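PDB 6LYJ: uracil-DNA glycosylase from Epstein-Barr virus, which belongs to the uracil-DNA glycosylase superfamily, whose members are alpha/beta proteins with a central four-stranded parallel sheet flanked by helices. Local coordinates for residues Y119-L122 with H123-P127; Q228-L231 with G232-H235; A239-F242 with L243-K246. All blocks are in the same frame, centred on the assembly; numbering follows the deposited sequence.

Contact 1 of 3, residues Y119-L122 with H123-P127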
ATOM      1  N   TYR A 119       4.519  -6.497   9.761  1.00 21.65           N
ATOM      2  CA  TYR A 119       5.418  -6.986  10.803  1.00 17.78           C
ATOM      3  C   TYR A 119       4.653  -7.743  11.881  1.00 19.75           C
ATOM      4  O   TYR A 119       5.139  -8.752  12.403  1.00 19.42           O
ATOM      5  CB  TYR A 119       6.183  -5.822  11.435  1.00 19.64           C
ATOM      6  CG  TYR A 119       7.227  -5.173  10.556  1.00 20.68           C
ATOM      7  CD1 TYR A 119       7.639  -5.764   9.368  1.00 13.99           C
ATOM      8  CD2 TYR A 119       7.820  -3.975  10.932  1.00 21.08           C
ATOM      9  CE1 TYR A 119       8.588  -5.160   8.567  1.00 13.78           C
ATOM     10  CE2 TYR A 119       8.782  -3.373  10.148  1.00 17.42           C
ATOM     11  CZ  TYR A 119       9.165  -3.970   8.969  1.00 14.65           C
ATOM     12  OH  TYR A 119      10.130  -3.372   8.196  1.00 15.01           O
ATOM     13  N   ALA A 120       3.467  -7.248  12.252  1.00 15.83           N
ATOM     14  CA  ALA A 120       2.679  -7.903  13.294  1.00 17.13           C
ATOM     15  C   ALA A 120       2.253  -9.301  12.865  1.00 18.22           C
ATOM     16  O   ALA A 120       2.277 -10.244  13.665  1.00 18.71           O
ATOM     17  CB  ALA A 120       1.455  -7.052  13.645  1.00 18.23           C
ATOM     18  N   GLU A 121       1.857  -9.453  11.600  1.00 20.45           N
ATOM     19  CA  GLU A 121       1.486 -10.780  11.115  1.00 21.55           C
ATOM     20  C   GLU A 121       2.701 -11.697  11.018  1.00 20.61           C
ATOM     21  O   GLU A 121       2.615 -12.891  11.333  1.00 20.79           O
ATOM     22  CB  GLU A 121       0.778 -10.668   9.765  1.00 24.39           C
ATOM     23  CG  GLU A 121       0.661 -11.984   8.999  1.00 26.37           C
ATOM     24  CD  GLU A 121      -0.116 -13.063   9.739  1.00 28.24           C
ATOM     25  OE1 GLU A 121      -0.897 -12.743  10.665  1.00 27.28           O
ATOM     26  OE2 GLU A 121       0.054 -14.249   9.383  1.00 28.81           O
ATOM     27  N   LEU A 122       3.850 -11.149  10.616  1.00 17.01           N
ATOM     28  CA  LEU A 122       5.076 -11.942  10.604  1.00 19.01           C
ATOM     29  C   LEU A 122       5.421 -12.425  12.009  1.00 24.32           C
ATOM     30  O   LEU A 122       5.832 -13.576  12.200  1.00 23.87           O
ATOM     31  CB  LEU A 122       6.220 -11.118  10.019  1.00 19.37           C
ATOM     32  CG  LEU A 122       6.320 -11.052   8.495  1.00 17.89           C
ATOM     33  CD1 LEU A 122       7.100  -9.819   8.096  1.00 15.80           C
ATOM     34  CD2 LEU A 122       6.969 -12.299   7.926  1.00 17.50           C
ATOM     35  N   HIS A 123       5.269 -11.547  13.001  1.00 26.27           N
ATOM     36  CA  HIS A 123       5.602 -11.889  14.379  1.00 26.20           C
ATOM     37  C   HIS A 123       4.631 -12.917  14.946  1.00 25.77           C
ATOM     38  O   HIS A 123       5.035 -13.814  15.699  1.00 25.20           O
ATOM     39  CB  HIS A 123       5.611 -10.620  15.230  1.00 24.68           C
ATOM     40  CG  HIS A 123       6.040 -10.841  16.645  1.00 34.24           C
ATOM     41  ND1 HIS A 123       5.517 -10.124  17.700  1.00 38.54           N
ATOM     42  CD2 HIS A 123       6.942 -11.696  17.182  1.00 37.39           C
ATOM     43  CE1 HIS A 123       6.077 -10.531  18.826  1.00 38.95           C
ATOM     44  NE2 HIS A 123       6.946 -11.483  18.538  1.00 39.36           N
ATOM     45  N   ARG A 124       3.343 -12.799  14.607  1.00 24.48           N
ATOM     46  CA  ARG A 124       2.372 -13.812  15.014  1.00 24.69           C
ATOM     47  C   ARG A 124       2.701 -15.170  14.404  1.00 26.84           C
ATOM     48  O   ARG A 124       2.662 -16.198  15.091  1.00 27.32           O
ATOM     49  CB  ARG A 124       0.958 -13.379  14.619  1.00 24.51           C
ATOM     50  CG  ARG A 124      -0.132 -14.375  15.016  1.00 22.54           C
ATOM     51  CD  ARG A 124      -1.374 -14.240  14.134  1.00 19.53           C
ATOM     52  NE  ARG A 124      -1.136 -14.700  12.768  1.00 24.77           N
ATOM     53  CZ  ARG A 124      -1.094 -15.977  12.401  1.00 26.67           C
ATOM     54  NH1 ARG A 124      -1.278 -16.936  13.297  1.00 31.12           N
ATOM     55  NH2 ARG A 124      -0.870 -16.299  11.133  1.00 25.85           N
ATOM     56  N   SER A 125       3.018 -15.196  13.108  1.00 26.52           N
ATOM     57  CA  SER A 125       3.132 -16.453  12.378  1.00 26.03           C
ATOM     58  C   SER A 125       4.512 -17.094  12.453  1.00 32.76           C
ATOM     59  O   SER A 125       4.619 -18.312  12.268  1.00 33.58           O
ATOM     60  CB  SER A 125       2.755 -16.237  10.909  1.00 24.90           C
ATOM     61  OG  SER A 125       3.617 -15.296  10.296  1.00 24.05           O
ATOM     62  N   LEU A 126       5.562 -16.327  12.728  1.00 35.66           N
ATOM     63  CA  LEU A 126       6.936 -16.825  12.661  1.00 35.25           C
ATOM     64  C   LEU A 126       7.636 -16.558  13.984  1.00 42.18           C
ATOM     65  O   LEU A 126       7.959 -15.390  14.285  1.00 41.93           O
ATOM     66  CB  LEU A 126       7.707 -16.185  11.509  1.00 32.10           C
ATOM     67  CG  LEU A 126       7.174 -16.412  10.092  1.00 34.41           C
ATOM     68  CD1 LEU A 126       7.932 -15.546   9.097  1.00 38.34           C
ATOM     69  CD2 LEU A 126       7.275 -17.876   9.707  1.00 32.74           C
ATOM     70  N   PRO A 127       7.854 -17.584  14.810  1.00 52.55           N
ATOM     71  CA  PRO A 127       8.428 -17.348  16.145  1.00 55.55           C
ATOM     72  C   PRO A 127       9.792 -16.678  16.122  1.00 54.15           C
ATOM     73  O   PRO A 127      10.125 -15.943  17.060  1.00 56.48           O
ATOM     74  CB  PRO A 127       8.508 -18.762  16.738  1.00 59.70           C
ATOM     75  CG  PRO A 127       7.459 -19.539  16.002  1.00 60.74           C
ATOM     76  CD  PRO A 127       7.492 -18.996  14.602  1.00 57.40           C
TER
HETATM   77  O   HOH W   1       2.265 -15.298   7.822  1.00 22.59           O
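R124 and E121 form a salt bridge one turn apart near the C-terminal end of helix 113-125. The R124 side chain starts close to the backbone, with R124 CB 3.5 Å from A120 O. CG lies anti to the backbone N (chi1 -179°), and the chain runs on until it bends at chi3. R124 CD passes E121 OE1 at 3.8 Å. R124 NE then bonds E121 OE1 at 2.9 Å. This bond is nearly straight and comes in on the syn side, but tilted from the carboxylate plane. At the tip, R124 NH2 meets the syn lone pair of E121 OE2 at 2.8 Å. The guanidinium thus grips the carboxylate side-on, one nitrogen to each oxygen, with the planes 31° apart.

S125 adds a second link to E121. S125 OG donates to E121 O at 2.8 Å, and S125 N reaches the same oxygen from the opposite face of the carbonyl plane. Water 1 donates to both E121 OE2 and S125 OG. Further along the helix, L122 and L126 lie side by side, with L122 CD2 3.6 Å from L126 CD1. L126 is where the backbone leaves the helix, although its N still bonds L122 O.

The carboxylate has further partners in G232 N and N234 N, and R124 NH2 also bonds N234 OD1. So many donors around buried E121 fix its rotation and would probably stabilise its negative charge.

Contact 2 of 3, residues Q228-L231 with G232-H235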
ATOM      1  N   GLN A 228     -10.712 -13.042   4.340  1.00 41.20           N
ATOM      2  CA  GLN A 228     -10.018 -13.240   5.601  1.00 35.07           C
ATOM      3  C   GLN A 228      -9.275 -11.970   6.014  1.00 26.29           C
ATOM      4  O   GLN A 228      -8.822 -11.188   5.175  1.00 21.36           O
ATOM      5  CB  GLN A 228      -9.074 -14.434   5.463  1.00 40.90           C
ATOM      6  CG  GLN A 228      -7.771 -14.349   6.206  1.00 46.73           C
ATOM      7  CD  GLN A 228      -6.988 -15.636   6.111  1.00 52.86           C
ATOM      8  OE1 GLN A 228      -6.487 -15.992   5.045  1.00 53.82           O
ATOM      9  NE2 GLN A 228      -6.883 -16.350   7.227  1.00 56.89           N
ATOM     10  N   LYS A 229      -9.188 -11.750   7.325  1.00 22.85           N
ATOM     11  CA  LYS A 229      -8.438 -10.615   7.851  1.00 27.22           C
ATOM     12  C   LYS A 229      -6.948 -10.760   7.560  1.00 25.43           C
ATOM     13  O   LYS A 229      -6.417 -11.868   7.452  1.00 24.83           O
ATOM     14  CB  LYS A 229      -8.644 -10.505   9.363  1.00 31.51           C
ATOM     15  CG  LYS A 229     -10.002  -9.982   9.757  1.00 37.68           C
ATOM     16  CD  LYS A 229     -10.023  -8.483   9.626  1.00 44.27           C
ATOM     17  CE  LYS A 229     -11.349  -7.904  10.057  1.00 50.42           C
ATOM     18  NZ  LYS A 229     -11.659  -6.727   9.210  1.00 51.30           N
ATOM     19  N   PHE A 230      -6.265  -9.619   7.428  1.00 23.15           N
ATOM     20  CA  PHE A 230      -4.824  -9.666   7.208  1.00 18.67           C
ATOM     21  C   PHE A 230      -4.124 -10.348   8.377  1.00 22.93           C
ATOM     22  O   PHE A 230      -3.393 -11.328   8.194  1.00 22.63           O
ATOM     23  CB  PHE A 230      -4.248  -8.270   6.979  1.00 20.84           C
ATOM     24  CG  PHE A 230      -2.783  -8.287   6.647  1.00 20.53           C
ATOM     25  CD1 PHE A 230      -2.361  -8.433   5.336  1.00 20.04           C
ATOM     26  CD2 PHE A 230      -1.828  -8.210   7.650  1.00 21.58           C
ATOM     27  CE1 PHE A 230      -1.009  -8.475   5.028  1.00 19.16           C
ATOM     28  CE2 PHE A 230      -0.480  -8.248   7.350  1.00 22.15           C
ATOM     29  CZ  PHE A 230      -0.069  -8.382   6.038  1.00 19.55           C
ATOM     30  N   LEU A 231      -4.312  -9.822   9.586  1.00 21.44           N
ATOM     31  CA  LEU A 231      -3.737 -10.461  10.762  1.00 27.17           C
ATOM     32  C   LEU A 231      -4.338 -11.849  10.926  1.00 29.50           C
ATOM     33  O   LEU A 231      -5.555 -11.994  11.081  1.00 31.11           O
ATOM     34  CB  LEU A 231      -3.989  -9.613  12.008  1.00 27.94           C
ATOM     35  CG  LEU A 231      -3.344 -10.134  13.293  1.00 30.16           C
ATOM     36  CD1 LEU A 231      -1.829 -10.010  13.226  1.00 28.04           C
ATOM     37  CD2 LEU A 231      -3.892  -9.402  14.506  1.00 33.74           C
ATOM     38  N   GLY A 232      -3.489 -12.872  10.879  1.00 25.54           N
ATOM     39  CA  GLY A 232      -3.960 -14.238  10.859  1.00 21.31           C
ATOM     40  C   GLY A 232      -4.007 -14.878   9.489  1.00 22.44           C
ATOM     41  O   GLY A 232      -4.386 -16.051   9.390  1.00 25.51           O
ATOM     42  N   ASN A 233      -3.648 -14.155   8.424  1.00 18.30           N
ATOM     43  CA  ASN A 233      -3.767 -14.745   7.096  1.00 23.97           C
ATOM     44  C   ASN A 233      -2.715 -15.817   6.836  1.00 23.03           C
ATOM     45  O   ASN A 233      -2.892 -16.622   5.915  1.00 23.69           O
ATOM     46  CB  ASN A 233      -3.722 -13.657   6.009  1.00 22.56           C
ATOM     47  CG  ASN A 233      -2.372 -12.954   5.902  1.00 15.34           C
ATOM     48  OD1 ASN A 233      -1.362 -13.396   6.445  1.00 18.19           O
ATOM     49  ND2 ASN A 233      -2.356 -11.850   5.173  1.00 15.79           N
ATOM     50  N   ASN A 234      -1.632 -15.844   7.617  1.00 20.23           N
ATOM     51  CA  ASN A 234      -0.619 -16.899   7.562  1.00 18.00           C
ATOM     52  C   ASN A 234       0.120 -16.925   6.225  1.00 19.75           C
ATOM     53  O   ASN A 234       0.720 -17.944   5.869  1.00 20.71           O
ATOM     54  CB  ASN A 234      -1.245 -18.272   7.854  1.00 18.45           C
ATOM     55  CG  ASN A 234      -0.315 -19.196   8.616  1.00 33.40           C
ATOM     56  OD1 ASN A 234       0.459 -18.754   9.465  1.00 33.06           O
ATOM     57  ND2 ASN A 234      -0.391 -20.488   8.318  1.00 31.94           N
ATOM     58  N   HIS A 235       0.131 -15.803   5.495  1.00 20.89           N
ATOM     59  CA  HIS A 235       0.612 -15.820   4.116  1.00 22.25           C
ATOM     60  C   HIS A 235       2.108 -16.112   4.019  1.00 21.35           C
ATOM     61  O   HIS A 235       2.549 -16.746   3.054  1.00 18.55           O
ATOM     62  CB  HIS A 235       0.306 -14.481   3.442  1.00 20.95           C
ATOM     63  CG  HIS A 235      -1.103 -14.350   2.948  1.00 18.72           C
ATOM     64  ND1 HIS A 235      -1.526 -13.277   2.194  1.00 17.54           N
ATOM     65  CD2 HIS A 235      -2.184 -15.150   3.105  1.00 17.77           C
ATOM     66  CE1 HIS A 235      -2.806 -13.423   1.902  1.00 14.44           C
ATOM     67  NE2 HIS A 235      -3.230 -14.550   2.445  1.00 15.21           N
TER
HETATM   68  O   HOH W   2      -4.747 -17.368   3.830  1.00 49.38           O
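The F230 ring and the N233 amide run alongside each other in the same direction. Their planes are 63° apart. N233 ND2 sits over one face of the ring, toward the rim, and comes within 3.4 Å of F230 CD1. The same nitrogen also lies over one face of the H235 ring, and outside the loop it bonds S211 OG. The Q228 side chain crosses that of N233 at about a right angle. The two amide planes are 74° apart. Q228 CD rests on the backbone of N233, 3.5 Å from N233 CA. Water 2 donates to both Q228 OE1 and N233 O.

The backbone carrying these side chains forms a type II beta turn from F230 to N233. G232 holds its third position with a positive phi. N233 N closes the turn on F230 O at 2.8 Å. An Asx turn follows directly: N233 OD1 accepts from H235 N at 3.0 Å, at the start of helix 235-245. N233 CG stands between the backbone N and the carbonyl carbon (chi1 67°), which turns the amide back over its own backbone and lets OD1 reach forward to H235 N.

W190 meets both aromatic residues: it packs edge-to-face with F230, and W190 NE1 is hydrogen-bonded to H235 ND1. F230 also touches I118 and E121 of helix 113-125.

Contact 3 of 3, residues A239-F242 with L243-K246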
ATOM      1  N   ALA A 239       3.552 -19.268   2.125  1.00 21.32           N
ATOM      2  CA  ALA A 239       4.494 -19.013   1.043  1.00 20.99           C
ATOM      3  C   ALA A 239       5.730 -19.892   1.178  1.00 25.14           C
ATOM      4  O   ALA A 239       6.155 -20.538   0.209  1.00 17.41           O
ATOM      5  CB  ALA A 239       4.879 -17.535   1.020  1.00 18.15           C
ATOM      6  N   ASN A 240       6.329 -19.929   2.379  1.00 23.01           N
ATOM      7  CA  ASN A 240       7.512 -20.772   2.539  1.00 25.15           C
ATOM      8  C   ASN A 240       7.179 -22.258   2.415  1.00 27.53           C
ATOM      9  O   ASN A 240       7.999 -23.028   1.900  1.00 25.13           O
ATOM     10  CB  ASN A 240       8.202 -20.489   3.872  1.00 25.62           C
ATOM     11  CG  ASN A 240       9.235 -19.378   3.769  1.00 26.00           C
ATOM     12  OD1 ASN A 240       9.687 -19.042   2.673  1.00 21.71           O
ATOM     13  ND2 ASN A 240       9.623 -18.817   4.909  1.00 22.46           N
ATOM     14  N   ASN A 241       5.998 -22.685   2.874  1.00 26.59           N
ATOM     15  CA  ASN A 241       5.587 -24.072   2.656  1.00 25.93           C
ATOM     16  C   ASN A 241       5.525 -24.393   1.169  1.00 21.93           C
ATOM     17  O   ASN A 241       5.987 -25.454   0.730  1.00 21.83           O
ATOM     18  CB  ASN A 241       4.232 -24.348   3.312  1.00 22.68           C
ATOM     19  CG  ASN A 241       4.294 -24.305   4.824  1.00 27.65           C
ATOM     20  OD1 ASN A 241       5.373 -24.348   5.417  1.00 32.16           O
ATOM     21  ND2 ASN A 241       3.130 -24.244   5.461  1.00 27.70           N
ATOM     22  N   PHE A 242       4.957 -23.479   0.380  1.00 19.56           N
ATOM     23  CA  PHE A 242       4.891 -23.682  -1.062  1.00 19.53           C
ATOM     24  C   PHE A 242       6.289 -23.795  -1.652  1.00 22.10           C
ATOM     25  O   PHE A 242       6.583 -24.726  -2.411  1.00 22.56           O
ATOM     26  CB  PHE A 242       4.110 -22.539  -1.711  1.00 23.55           C
ATOM     27  CG  PHE A 242       4.043 -22.612  -3.209  1.00 24.04           C
ATOM     28  CD1 PHE A 242       3.092 -23.405  -3.834  1.00 25.27           C
ATOM     29  CD2 PHE A 242       4.907 -21.863  -3.997  1.00 18.69           C
ATOM     30  CE1 PHE A 242       3.016 -23.468  -5.218  1.00 24.28           C
ATOM     31  CE2 PHE A 242       4.833 -21.918  -5.379  1.00 21.10           C
ATOM     32  CZ  PHE A 242       3.886 -22.721  -5.990  1.00 20.46           C
ATOM     33  N   LEU A 243       7.176 -22.867  -1.279  1.00 22.71           N
ATOM     34  CA  LEU A 243       8.529 -22.883  -1.829  1.00 22.48           C
ATOM     35  C   LEU A 243       9.240 -24.186  -1.480  1.00 23.46           C
ATOM     36  O   LEU A 243       9.940 -24.764  -2.320  1.00 24.60           O
ATOM     37  CB  LEU A 243       9.321 -21.674  -1.326  1.00 20.19           C
ATOM     38  CG  LEU A 243       8.798 -20.297  -1.759  1.00 22.49           C
ATOM     39  CD1 LEU A 243       9.649 -19.170  -1.175  1.00 18.88           C
ATOM     40  CD2 LEU A 243       8.741 -20.197  -3.280  1.00 19.24           C
ATOM     41  N   ARG A 244       9.068 -24.666  -0.246  1.00 25.86           N
ATOM     42  CA  ARG A 244       9.684 -25.929   0.146  1.00 27.25           C
ATOM     43  C   ARG A 244       9.126 -27.082  -0.679  1.00 30.05           C
ATOM     44  O   ARG A 244       9.876 -27.950  -1.139  1.00 31.73           O
ATOM     45  CB  ARG A 244       9.464 -26.199   1.635  1.00 27.48           C
ATOM     46  CG  ARG A 244      10.133 -27.487   2.106  1.00 30.13           C
ATOM     47  CD  ARG A 244      10.084 -27.673   3.620  1.00 29.90           C
ATOM     48  NE  ARG A 244       8.728 -27.584   4.155  1.00 30.59           N
ATOM     49  CZ  ARG A 244       8.229 -26.527   4.784  1.00 31.07           C
ATOM     50  NH1 ARG A 244       6.986 -26.558   5.245  1.00 26.77           N
ATOM     51  NH2 ARG A 244       8.972 -25.444   4.954  1.00 36.48           N
ATOM     52  N   GLU A 245       7.805 -27.098  -0.879  1.00 30.48           N
ATOM     53  CA  GLU A 245       7.174 -28.146  -1.680  1.00 32.06           C
ATOM     54  C   GLU A 245       7.706 -28.160  -3.111  1.00 28.37           C
ATOM     55  O   GLU A 245       7.846 -29.230  -3.717  1.00 31.42           O
ATOM     56  CB  GLU A 245       5.657 -27.958  -1.663  1.00 37.87           C
ATOM     57  CG  GLU A 245       4.888 -28.846  -2.625  1.00 47.60           C
ATOM     58  CD  GLU A 245       3.450 -28.393  -2.802  1.00 56.08           C
ATOM     59  OE1 GLU A 245       2.930 -28.495  -3.932  1.00 59.25           O
ATOM     60  OE2 GLU A 245       2.846 -27.924  -1.813  1.00 58.06           O
ATOM     61  N   LYS A 246       8.010 -26.992  -3.671  1.00 23.52           N
ATOM     62  CA  LYS A 246       8.491 -26.910  -5.043  1.00 24.59           C
ATOM     63  C   LYS A 246      10.008 -27.031  -5.147  1.00 31.73           C
ATOM     64  O   LYS A 246      10.558 -26.867  -6.242  1.00 33.56           O
ATOM     65  CB  LYS A 246       8.029 -25.600  -5.686  1.00 24.90           C
ATOM     66  CG  LYS A 246       6.519 -25.467  -5.820  1.00 24.64           C
ATOM     67  CD  LYS A 246       5.955 -26.520  -6.756  1.00 26.70           C
ATOM     68  CE  LYS A 246       4.475 -26.285  -7.023  1.00 29.56           C
ATOM     69  NZ  LYS A 246       3.941 -27.239  -8.037  1.00 31.90           N
TER
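F242 and K246 meet across the last turn of helix 235-245, one of the helices that flank the parallel sheet of this alpha/beta fold. Four backbone hydrogen bonds of the alpha-helical i to i+4 kind span the two segments. They run from L243 N to A239 O, R244 N to N240 O, E245 N to N241 O and, at 3.0 Å, K246 N to F242 O. K246 is also the first residue to leave helical backbone angles.

One polar side-chain bond joins neighbouring turns. R244 NH1 donates to N241 OD1 at 2.7 Å. The bond is bent, with an angle of 139° at the hydrogen. The donor stands above the amide carbonyl plane, not on a lone pair. N241 CA lies over one face of the guanidinium. The other terminal nitrogen of the same guanidinium, R244 NH2, forms a salt bridge with E250 OE2. N240 OD1, nearby, accepts from I251 N, so two side chains tie this helix to the segment that follows it.

The apolar contacts lie elsewhere on the helix. F242 CD2 packs 4.2 Å from L243 CD2. A239 and F242 both touch V186 of strand 186-190, which places this side of the helix against the sheet.

A CH-pi contact completes the set. The K246 chain bends at chi2 (-64°) and crosses the F242 ring. K246 CG stands over the face, 4.0 Å from the F242 ring centroid. K246 CE comes 3.6 Å from F242 CE1.

How the contacts relate
The three contacts follow one another along the chain, and none nests in or crosses another. Each closes only a local turn. Contact 1 lies where helix 113-125 ends. The chain then passes through strands 145-149, 186-190 and 207-211 before contact 2 turns the loop ahead of helix 235-245. Contact 3 ends that helix. Contacts 1 and 2 have centres about 10 Å apart and touch, so the end of helix 113-125 is tied to the loop that leads into helix 235-245. Contact 3 follows contact 2 on the same helix. Its centre is about 18 Å from each of the others, and it joins the far end of the helix to strand 186-190.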